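N-alpha-acetyltransferase 35, NatC auxiliary subunit (Saccharomyces cerevisiae, PDB 6YGA) serves as the auxiliary subunit of the NatC N-terminal acetyltransferase, which acetylates the N-terminal methionine of L-A virus Gag protein, and takes part in viral propagation. Local coordinates at residues 363-368 against 386-391; 372-377 against 432-437; 439-444 against 481-486. All coordinates share one frame; numbering follows the deposited sequence.

Overall arrangement
The three contacts show how a helical protein joins its helices through small local interfaces. All lie in its TPR-like region and none is touched by another protein chain of the complex. Contact 1 joins helices 360-372 and 386-402; its centre is about 10 Å from that of contact 2, where Tyr-364 OH packs on Tyr-435 CD1 at 3.4 Å. Contacts 2 and 3 share helix 433-456, their centres about 13 Å apart, and meet where Ser-437 OG packs against Phe-482 CZ. Contacts 1 and 3, about 17 Å apart between centres, do not touch. Helix 433-456 thus connects the perpendicular pair of contact 1 to the long helix 465-506.

Contact 1 of 3, residues 363-368 against 386-391; sequences FYLLHV and ELIQES. With EDO (1,2-ethanediol), chain C.
Tyr-364 and Leu-365 of helix 360-372 meet Ile-388 and Ser-391 of helix 386-402 in a perpendicular helix-helix crossing, within the part of the chain that belongs to the TPR-like family. The two consecutive helices run at 90° to each other with short-segment axes 10.3 Å apart, a spacing that the tyrosine ring bridges. At the start of the second helix, Leu-387 does not meet helix 360-372 and packs on Gln-426 and Phe-427 of helix 406-429. Ile-388 comes next and supplies two branches. Its CG2 methyl lies 3.8 Å from Tyr-364 CD2, approaching the ring obliquely, while its CD1 touches Leu-365 CD2 more loosely, at 4.4 Å. One turn along from Leu-387, Ser-391 presents its CB over a face of the Tyr-364 ring, 3.5 Å from CE1. Val-368 CG2 covers the other face, toward the rim, leaving the phenol clasped between a residue of its own helix and one of the partner. The ring reaches this slot because its CG stands anti to the backbone N (chi1 163°). On the far flank of helix 360-372, an ethanediol molecule, probably from the crystallisation liquor, gives a hydrogen bond through O1 to His-367 O. Ser-391 OG, meanwhile, turns back into its own helix: Leu-387 O accepts from that hydroxyl at 2.7 Å and from Ser-391 N at 2.9 Å, the two donors arriving from opposite faces of the carbonyl plane.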
loop_
_atom_site.group_PDB
_atom_site.type_symbol
_atom_site.label_atom_id
_atom_site.label_comp_id
_atom_site.label_asym_id
_atom_site.label_seq_id
_atom_site.Cartn_x
_atom_site.Cartn_y
_atom_site.Cartn_z
ATOM N N PHE B 363 1.092 -25.999 15.214
ATOM C CA PHE B 363 0.270 -24.794 15.251
ATOM C C PHE B 363 -0.952 -24.933 14.350
ATOM O O PHE B 363 -2.055 -24.509 14.716
ATOM C CB PHE B 363 1.122 -23.594 14.839
ATOM C CG PHE B 363 0.432 -22.273 14.969
ATOM C CD1 PHE B 363 0.088 -21.774 16.215
ATOM C CD2 PHE B 363 0.159 -21.510 13.847
ATOM C CE1 PHE B 363 -0.535 -20.547 16.336
ATOM C CE2 PHE B 363 -0.459 -20.282 13.961
ATOM C CZ PHE B 363 -0.807 -19.800 15.208
ATOM N N TYR B 364 -0.776 -25.532 13.171
ATOM C CA TYR B 364 -1.899 -25.734 12.261
ATOM C C TYR B 364 -2.900 -26.727 12.835
ATOM O O TYR B 364 -4.114 -26.495 12.788
ATOM C CB TYR B 364 -1.391 -26.207 10.899
ATOM C CG TYR B 364 -2.463 -26.817 10.021
ATOM C CD1 TYR B 364 -3.313 -26.015 9.272
ATOM C CD2 TYR B 364 -2.615 -28.197 9.934
ATOM C CE1 TYR B 364 -4.290 -26.568 8.470
ATOM C CE2 TYR B 364 -3.591 -28.759 9.133
ATOM C CZ TYR B 364 -4.426 -27.940 8.402
ATOM O OH TYR B 364 -5.399 -28.492 7.599
ATOM N N LEU B 365 -2.410 -27.845 13.377
ATOM C CA LEU B 365 -3.311 -28.852 13.927
ATOM C C LEU B 365 -4.087 -28.321 15.126
ATOM O O LEU B 365 -5.190 -28.800 15.410
ATOM C CB LEU B 365 -2.523 -30.105 14.303
ATOM C CG LEU B 365 -1.903 -30.868 13.131
ATOM C CD1 LEU B 365 -1.064 -32.019 13.648
ATOM C CD2 LEU B 365 -2.984 -31.374 12.186
ATOM N N LEU B 366 -3.534 -27.334 15.838
ATOM C CA LEU B 366 -4.277 -26.711 16.929
ATOM C C LEU B 366 -5.501 -25.969 16.408
ATOM O O LEU B 366 -6.565 -25.999 17.035
ATOM C CB LEU B 366 -3.372 -25.764 17.714
ATOM C CG LEU B 366 -2.626 -26.358 18.908
ATOM C CD1 LEU B 366 -1.628 -25.352 19.451
ATOM C CD2 LEU B 366 -3.610 -26.778 19.993
ATOM N N HIS B 367 -5.368 -25.294 15.262
ATOM C CA HIS B 367 -6.519 -24.613 14.679
ATOM C C HIS B 367 -7.603 -25.609 14.293
ATOM O O HIS B 367 -8.788 -25.385 14.565
ATOM C CB HIS B 367 -6.094 -23.791 13.462
ATOM C CG HIS B 367 -5.289 -22.577 13.803
ATOM N ND1 HIS B 367 -3.999 -22.652 14.281
ATOM C CD2 HIS B 367 -5.591 -21.259 13.739
ATOM C CE1 HIS B 367 -3.540 -21.432 14.496
ATOM N NE2 HIS B 367 -4.487 -20.569 14.176
ATOM N N VAL B 368 -7.213 -26.719 13.663
ATOM C CA VAL B 368 -8.187 -27.734 13.271
ATOM C C VAL B 368 -8.846 -28.341 14.501
ATOM O O VAL B 368 -10.059 -28.582 14.519
ATOM C CB VAL B 368 -7.515 -28.812 12.403
ATOM C CG1 VAL B 368 -8.516 -29.895 12.029
ATOM C CG2 VAL B 368 -6.904 -28.185 11.158
ATOM N N GLU B 386 2.484 -34.103 3.468
ATOM C CA GLU B 386 2.656 -33.011 2.513
ATOM C C GLU B 386 1.459 -32.067 2.520
ATOM O O GLU B 386 1.630 -30.844 2.450
ATOM C CB GLU B 386 2.891 -33.573 1.110
ATOM C CG GLU B 386 4.258 -34.214 0.918
ATOM C CD GLU B 386 5.390 -33.201 0.944
ATOM O OE1 GLU B 386 5.246 -32.120 0.332
ATOM O OE2 GLU B 386 6.427 -33.484 1.577
ATOM N N LEU B 387 0.241 -32.613 2.593
ATOM C CA LEU B 387 -0.946 -31.764 2.637
ATOM C C LEU B 387 -0.962 -30.904 3.894
ATOM O O LEU B 387 -1.338 -29.727 3.846
ATOM C CB LEU B 387 -2.212 -32.617 2.556
ATOM C CG LEU B 387 -2.760 -32.890 1.154
ATOM C CD1 LEU B 387 -3.955 -33.830 1.213
ATOM C CD2 LEU B 387 -3.144 -31.577 0.493
ATOM N N ILE B 388 -0.555 -31.474 5.029
ATOM C CA ILE B 388 -0.510 -30.703 6.265
ATOM C C ILE B 388 0.611 -29.672 6.209
ATOM O O ILE B 388 0.468 -28.553 6.714
ATOM C CB ILE B 388 -0.370 -31.648 7.474
ATOM C CG1 ILE B 388 -1.626 -32.512 7.610
ATOM C CG2 ILE B 388 -0.115 -30.864 8.755
ATOM C CD1 ILE B 388 -1.520 -33.594 8.665
ATOM N N GLN B 389 1.734 -30.025 5.580
ATOM C CA GLN B 389 2.838 -29.080 5.433
ATOM C C GLN B 389 2.417 -27.878 4.597
ATOM O O GLN B 389 2.704 -26.727 4.949
ATOM C CB GLN B 389 4.040 -29.781 4.798
ATOM C CG GLN B 389 5.377 -29.115 5.074
ATOM C CD GLN B 389 6.001 -29.587 6.374
ATOM O OE1 GLN B 389 6.010 -30.782 6.672
ATOM N NE2 GLN B 389 6.526 -28.649 7.155
ATOM N N GLU B 390 1.735 -28.133 3.478
ATOM C CA GLU B 390 1.224 -27.052 2.644
ATOM C C GLU B 390 0.159 -26.246 3.376
ATOM O O GLU B 390 0.143 -25.012 3.294
ATOM C CB GLU B 390 0.663 -27.623 1.340
ATOM C CG GLU B 390 -0.015 -26.608 0.426
ATOM C CD GLU B 390 0.954 -25.907 -0.509
ATOM O OE1 GLU B 390 2.120 -25.692 -0.117
ATOM O OE2 GLU B 390 0.547 -25.572 -1.642
ATOM N N SER B 391 -0.735 -26.921 4.099
ATOM C CA SER B 391 -1.771 -26.202 4.834
ATOM C C SER B 391 -1.165 -25.328 5.923
ATOM O O SER B 391 -1.626 -24.204 6.151
ATOM C CB SER B 391 -2.775 -27.189 5.425
ATOM O OG SER B 391 -3.377 -27.976 4.411
HETATM C C1 EDO C . -9.246 -21.634 14.602
HETATM O O1 EDO C . -10.150 -22.743 14.538
HETATM C C2 EDO C . -9.327 -20.826 13.312
HETATM O O2 EDO C . -8.959 -21.649 12.197
#

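Contact 2 of 3, residues 372-377 against 432-437; sequences SAQTPS and SQVYCS
Val-434 overlaps the end of helix 360-372 and the loop after it with both of its methyl groups, each meeting a different polar side chain. CG1, placed anti to the backbone N (chi1 178°), lies 3.6 Å from Ser-372 OG and 4.0 Å from Ser-372 CB. That hydroxyl is not left to face a methyl alone, since it is hydrogen-bonded to Val-368 O one turn earlier in its helix. The other methyl, CG2, touches the side-chain amide of Gln-374, with OE1 at 3.2 Å. This is a close van der Waals contact between a carbonyl oxygen and a methyl carbon. The glutamine gets there by stretching: beyond CG its chain is extended (chi2 172°), and carries the amide obliquely past the valine. A third, looser touch lies farther along, where Tyr-435 OH comes within 4.1 Å of Pro-376 CB. Although the CB of the tyrosine points away from the loop, its ring is long enough to bring the hydroxyl back to it. Pro-376 and Ser-377 are poorly ordered, and residues 378-383 are not modelled, so this end of the interface is less sharply defined. The chain leaves helical geometry at Ala-373, the first residue to do so after helix 360-372, with a positive phi of 60°; its methyl packs on helices 465-506 and 511-564. The contact therefore joins parts of the chain well separated in sequence, a helix end and surface loop packed beside the first turn of another helix, within the all-helical, TPR-like region.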
loop_
_atom_site.group_PDB
_atom_site.type_symbol
_atom_site.label_atom_id
_atom_site.label_comp_id
_atom_site.label_asym_id
_atom_site.label_seq_id
_atom_site.Cartn_x
_atom_site.Cartn_y
_atom_site.Cartn_z
ATOM N N SER B 372 -12.802 -28.312 15.165
ATOM C CA SER B 372 -13.500 -29.570 14.955
ATOM C C SER B 372 -13.591 -30.444 16.196
ATOM O O SER B 372 -14.396 -31.381 16.206
ATOM C CB SER B 372 -12.823 -30.379 13.841
ATOM O OG SER B 372 -11.577 -30.886 14.277
ATOM N N ALA B 373 -12.789 -30.170 17.229
ATOM C CA ALA B 373 -12.804 -30.937 18.476
ATOM C C ALA B 373 -12.480 -32.409 18.233
ATOM O O ALA B 373 -13.074 -33.301 18.842
ATOM C CB ALA B 373 -14.142 -30.788 19.205
ATOM N N GLN B 374 -11.522 -32.672 17.347
ATOM C CA GLN B 374 -11.141 -34.037 17.009
ATOM C C GLN B 374 -9.627 -34.168 16.969
ATOM O O GLN B 374 -8.944 -33.376 16.310
ATOM C CB GLN B 374 -11.748 -34.466 15.673
ATOM C CG GLN B 374 -13.099 -35.146 15.817
ATOM C CD GLN B 374 -13.785 -35.383 14.490
ATOM O OE1 GLN B 374 -13.451 -34.757 13.485
ATOM N NE2 GLN B 374 -14.754 -36.292 14.480
ATOM N N THR B 375 -9.115 -35.172 17.675
ATOM C CA THR B 375 -7.690 -35.449 17.672
ATOM C C THR B 375 -7.270 -35.987 16.307
ATOM O O THR B 375 -8.060 -36.643 15.624
ATOM C CB THR B 375 -7.339 -36.470 18.753
ATOM O OG1 THR B 375 -7.974 -37.720 18.454
ATOM C CG2 THR B 375 -7.808 -35.980 20.111
ATOM N N PRO B 376 -6.032 -35.714 15.883
ATOM C CA PRO B 376 -5.563 -36.278 14.604
ATOM C C PRO B 376 -5.603 -37.799 14.569
ATOM O O PRO B 376 -5.984 -38.379 13.545
ATOM C CB PRO B 376 -4.132 -35.733 14.491
ATOM C CG PRO B 376 -4.128 -34.500 15.344
ATOM C CD PRO B 376 -5.051 -34.793 16.484
ATOM N N SER B 377 -5.243 -38.455 15.672
ATOM C CA SER B 377 -5.246 -39.919 15.777
ATOM C C SER B 377 -4.450 -40.582 14.656
ATOM O O SER B 377 -4.278 -41.801 14.641
ATOM C CB SER B 377 -6.680 -40.459 15.784
ATOM O OG SER B 377 -7.254 -40.406 14.490
ATOM N N SER B 432 -10.233 -36.729 3.182
ATOM C CA SER B 432 -9.858 -36.260 4.518
ATOM C C SER B 432 -10.811 -35.123 4.870
ATOM O O SER B 432 -10.526 -33.949 4.631
ATOM C CB SER B 432 -8.398 -35.817 4.561
ATOM O OG SER B 432 -7.994 -35.546 5.892
ATOM N N GLN B 433 -11.958 -35.481 5.455
ATOM C CA GLN B 433 -13.071 -34.547 5.587
ATOM C C GLN B 433 -12.910 -33.560 6.737
ATOM O O GLN B 433 -13.503 -32.478 6.692
ATOM C CB GLN B 433 -14.379 -35.326 5.744
ATOM C CG GLN B 433 -14.766 -36.116 4.495
ATOM C CD GLN B 433 -14.807 -35.251 3.243
ATOM O OE1 GLN B 433 -15.423 -34.184 3.229
ATOM N NE2 GLN B 433 -14.147 -35.705 2.189
ATOM N N VAL B 434 -12.124 -33.892 7.761
ATOM C CA VAL B 434 -11.894 -32.943 8.846
ATOM C C VAL B 434 -11.076 -31.755 8.351
ATOM O O VAL B 434 -11.452 -30.594 8.552
ATOM C CB VAL B 434 -11.216 -33.640 10.039
ATOM C CG1 VAL B 434 -10.930 -32.646 11.156
ATOM C CG2 VAL B 434 -12.086 -34.782 10.550
ATOM N N TYR B 435 -9.951 -32.025 7.682
ATOM C CA TYR B 435 -9.146 -30.933 7.142
ATOM C C TYR B 435 -9.864 -30.232 5.995
ATOM O O TYR B 435 -9.759 -29.010 5.847
ATOM C CB TYR B 435 -7.780 -31.447 6.689
ATOM C CG TYR B 435 -6.990 -32.110 7.792
ATOM C CD1 TYR B 435 -6.568 -31.386 8.900
ATOM C CD2 TYR B 435 -6.670 -33.459 7.730
ATOM C CE1 TYR B 435 -5.852 -31.988 9.914
ATOM C CE2 TYR B 435 -5.953 -34.071 8.739
ATOM C CZ TYR B 435 -5.547 -33.328 9.830
ATOM O OH TYR B 435 -4.830 -33.923 10.842
ATOM N N CYS B 436 -10.600 -30.990 5.176
ATOM C CA CYS B 436 -11.437 -30.378 4.148
ATOM C C CYS B 436 -12.443 -29.412 4.766
ATOM O O CYS B 436 -12.669 -28.316 4.240
ATOM C CB CYS B 436 -12.147 -31.467 3.339
ATOM S SG CYS B 436 -13.280 -30.885 2.056
ATOM N N SER B 437 -13.031 -29.787 5.906
ATOM C CA SER B 437 -14.000 -28.918 6.568
ATOM C C SER B 437 -13.347 -27.625 7.049
ATOM O O SER B 437 -13.872 -26.530 6.819
ATOM C CB SER B 437 -14.660 -29.664 7.729
ATOM O OG SER B 437 -15.281 -28.776 8.641
#

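Contact 3 of 3, residues 439-444 against 481-486; sequences TYFMKL and TFLKDS
Phe-482 is the main bump of this interface, its flat ring pushed from helix 465-506 into the hollow that Tyr-440 and Phe-441 form on helix 433-456. The ring reaches across because its CG lies anti to the backbone N (chi1 167°). One wall is Tyr-440, whose ring edge is aimed at a face of Phe-482 in a T-shaped stack: the centroids are 5.1 Å apart and the planes stand at 78°. The nearest atoms are Tyr-440 CD2 and Phe-482 CD1, at 3.6 Å, toward the rim of the phenylalanine ring. The other wall is aliphatic, with Phe-441 CB lying 3.8 Å from Phe-482 CE2. Behind the ring, Ser-486 OG sits 3.8 Å above its centre on the face opposite Tyr-440, held by its hydrogen bond to Phe-482 O. A second, smaller bump is the CD2 methyl of Leu-483, which approaches the Phe-441 ring obliquely and comes to 4.1 Å from Phe-441 CD1. Both Leu-483 and Phe-441 also pack on Leu-541 of helix 511-564, so this edge of the interface is roofed by a third helix. The aromatic side chains span much of the gap between short-segment axes 11.4 Å apart. With their directions at 152°, the segments make an antiparallel pair formed by consecutive helices, packed mainly through aromatic rings, within the all-helical TPR-like region.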
loop_
_atom_site.group_PDB
_atom_site.type_symbol
_atom_site.label_atom_id
_atom_site.label_comp_id
_atom_site.label_asym_id
_atom_site.label_seq_id
_atom_site.Cartn_x
_atom_site.Cartn_y
_atom_site.Cartn_z
ATOM N N THR B 439 -10.509 -26.256 6.013
ATOM C CA THR B 439 -10.104 -25.479 4.846
ATOM C C THR B 439 -11.290 -24.730 4.252
ATOM O O THR B 439 -11.162 -23.569 3.848
ATOM C CB THR B 439 -9.472 -26.395 3.795
ATOM O OG1 THR B 439 -8.439 -27.180 4.403
ATOM C CG2 THR B 439 -8.870 -25.571 2.662
ATOM N N TYR B 440 -12.456 -25.378 4.196
ATOM C CA TYR B 440 -13.638 -24.716 3.656
ATOM C C TYR B 440 -14.028 -23.515 4.505
ATOM O O TYR B 440 -14.380 -22.456 3.972
ATOM C CB TYR B 440 -14.795 -25.709 3.554
ATOM C CG TYR B 440 -16.052 -25.128 2.953
ATOM C CD1 TYR B 440 -16.075 -24.678 1.638
ATOM C CD2 TYR B 440 -17.221 -25.043 3.697
ATOM C CE1 TYR B 440 -17.225 -24.153 1.083
ATOM C CE2 TYR B 440 -18.374 -24.520 3.153
ATOM C CZ TYR B 440 -18.373 -24.076 1.847
ATOM O OH TYR B 440 -19.525 -23.554 1.307
ATOM N N PHE B 441 -13.956 -23.656 5.832
ATOM C CA PHE B 441 -14.274 -22.537 6.712
ATOM C C PHE B 441 -13.356 -21.349 6.456
ATOM O O PHE B 441 -13.816 -20.203 6.399
ATOM C CB PHE B 441 -14.178 -22.965 8.176
ATOM C CG PHE B 441 -14.117 -21.810 9.129
ATOM C CD1 PHE B 441 -15.265 -21.106 9.459
ATOM C CD2 PHE B 441 -12.910 -21.418 9.684
ATOM C CE1 PHE B 441 -15.210 -20.036 10.329
ATOM C CE2 PHE B 441 -12.849 -20.348 10.553
ATOM C CZ PHE B 441 -13.999 -19.656 10.878
HETATM N N MSE B 442 -12.059 -21.598 6.311
HETATM C CA MSE B 442 -11.098 -20.530 6.072
HETATM C C MSE B 442 -11.286 -19.889 4.701
HETATM O O MSE B 442 -11.208 -18.668 4.567
HETATM C CB MSE B 442 -9.673 -21.057 6.211
HETATM C CG MSE B 442 -9.336 -21.509 7.616
HETATM SE SE MSE B 442 -9.258 -20.012 8.862
HETATM C CE MSE B 442 -7.686 -19.133 8.119
ATOM N N LYS B 443 -11.534 -20.713 3.681
ATOM C CA LYS B 443 -11.741 -20.173 2.341
ATOM C C LYS B 443 -12.985 -19.294 2.288
ATOM O O LYS B 443 -12.943 -18.169 1.780
ATOM C CB LYS B 443 -11.848 -21.307 1.323
ATOM C CG LYS B 443 -11.919 -20.822 -0.114
ATOM C CD LYS B 443 -12.205 -21.962 -1.066
ATOM C CE LYS B 443 -13.628 -22.465 -0.902
ATOM N NZ LYS B 443 -13.896 -23.629 -1.787
ATOM N N LEU B 444 -14.104 -19.792 2.821
ATOM C CA LEU B 444 -15.360 -19.054 2.730
ATOM C C LEU B 444 -15.331 -17.798 3.598
ATOM O O LEU B 444 -15.876 -16.758 3.210
ATOM C CB LEU B 444 -16.525 -19.966 3.113
ATOM C CG LEU B 444 -17.929 -19.426 2.839
ATOM C CD1 LEU B 444 -17.996 -18.788 1.459
ATOM C CD2 LEU B 444 -18.955 -20.541 2.961
ATOM N N THR B 481 -24.990 -22.227 7.180
ATOM C CA THR B 481 -25.434 -23.611 7.019
ATOM C C THR B 481 -24.313 -24.588 7.348
ATOM O O THR B 481 -24.530 -25.585 8.047
ATOM C CB THR B 481 -25.935 -23.841 5.593
ATOM O OG1 THR B 481 -27.077 -23.013 5.339
ATOM C CG2 THR B 481 -26.317 -25.299 5.387
ATOM N N PHE B 482 -23.105 -24.313 6.853
ATOM C CA PHE B 482 -21.953 -25.149 7.171
ATOM C C PHE B 482 -21.664 -25.147 8.667
ATOM O O PHE B 482 -21.420 -26.204 9.259
ATOM C CB PHE B 482 -20.737 -24.668 6.376
ATOM C CG PHE B 482 -19.428 -25.235 6.846
ATOM C CD1 PHE B 482 -19.031 -26.511 6.471
ATOM C CD2 PHE B 482 -18.581 -24.482 7.645
ATOM C CE1 PHE B 482 -17.821 -27.030 6.896
ATOM C CE2 PHE B 482 -17.370 -24.994 8.075
ATOM C CZ PHE B 482 -16.989 -26.269 7.699
ATOM N N LEU B 483 -21.693 -23.970 9.300
ATOM C CA LEU B 483 -21.415 -23.907 10.732
ATOM C C LEU B 483 -22.500 -24.607 11.542
ATOM O O LEU B 483 -22.206 -25.237 12.565
ATOM C CB LEU B 483 -21.272 -22.457 11.182
ATOM C CG LEU B 483 -20.013 -21.716 10.738
ATOM C CD1 LEU B 483 -20.110 -20.266 11.163
ATOM C CD2 LEU B 483 -18.756 -22.371 11.307
ATOM N N LYS B 484 -23.758 -24.507 11.105
ATOM C CA LYS B 484 -24.843 -25.141 11.847
ATOM C C LYS B 484 -24.713 -26.658 11.815
ATOM O O LYS B 484 -24.929 -27.330 12.831
ATOM C CB LYS B 484 -26.196 -24.704 11.283
ATOM C CG LYS B 484 -27.378 -25.096 12.153
ATOM C CD LYS B 484 -27.271 -24.442 13.522
ATOM C CE LYS B 484 -28.276 -25.012 14.504
ATOM N NZ LYS B 484 -28.177 -24.318 15.818
ATOM N N ASP B 485 -24.355 -27.213 10.653
ATOM C CA ASP B 485 -24.108 -28.647 10.555
ATOM C C ASP B 485 -22.901 -29.055 11.391
ATOM O O ASP B 485 -22.916 -30.106 12.041
ATOM C CB ASP B 485 -23.909 -29.046 9.093
ATOM C CG ASP B 485 -25.138 -28.774 8.235
ATOM O OD1 ASP B 485 -26.207 -28.446 8.794
ATOM O OD2 ASP B 485 -25.033 -28.890 6.996
ATOM N N SER B 486 -21.845 -28.233 11.390
ATOM C CA SER B 486 -20.686 -28.518 12.230
ATOM C C SER B 486 -21.077 -28.583 13.701
ATOM O O SER B 486 -20.626 -29.473 14.430
ATOM C CB SER B 486 -19.602 -27.459 12.016
ATOM O OG SER B 486 -19.153 -27.433 10.672
#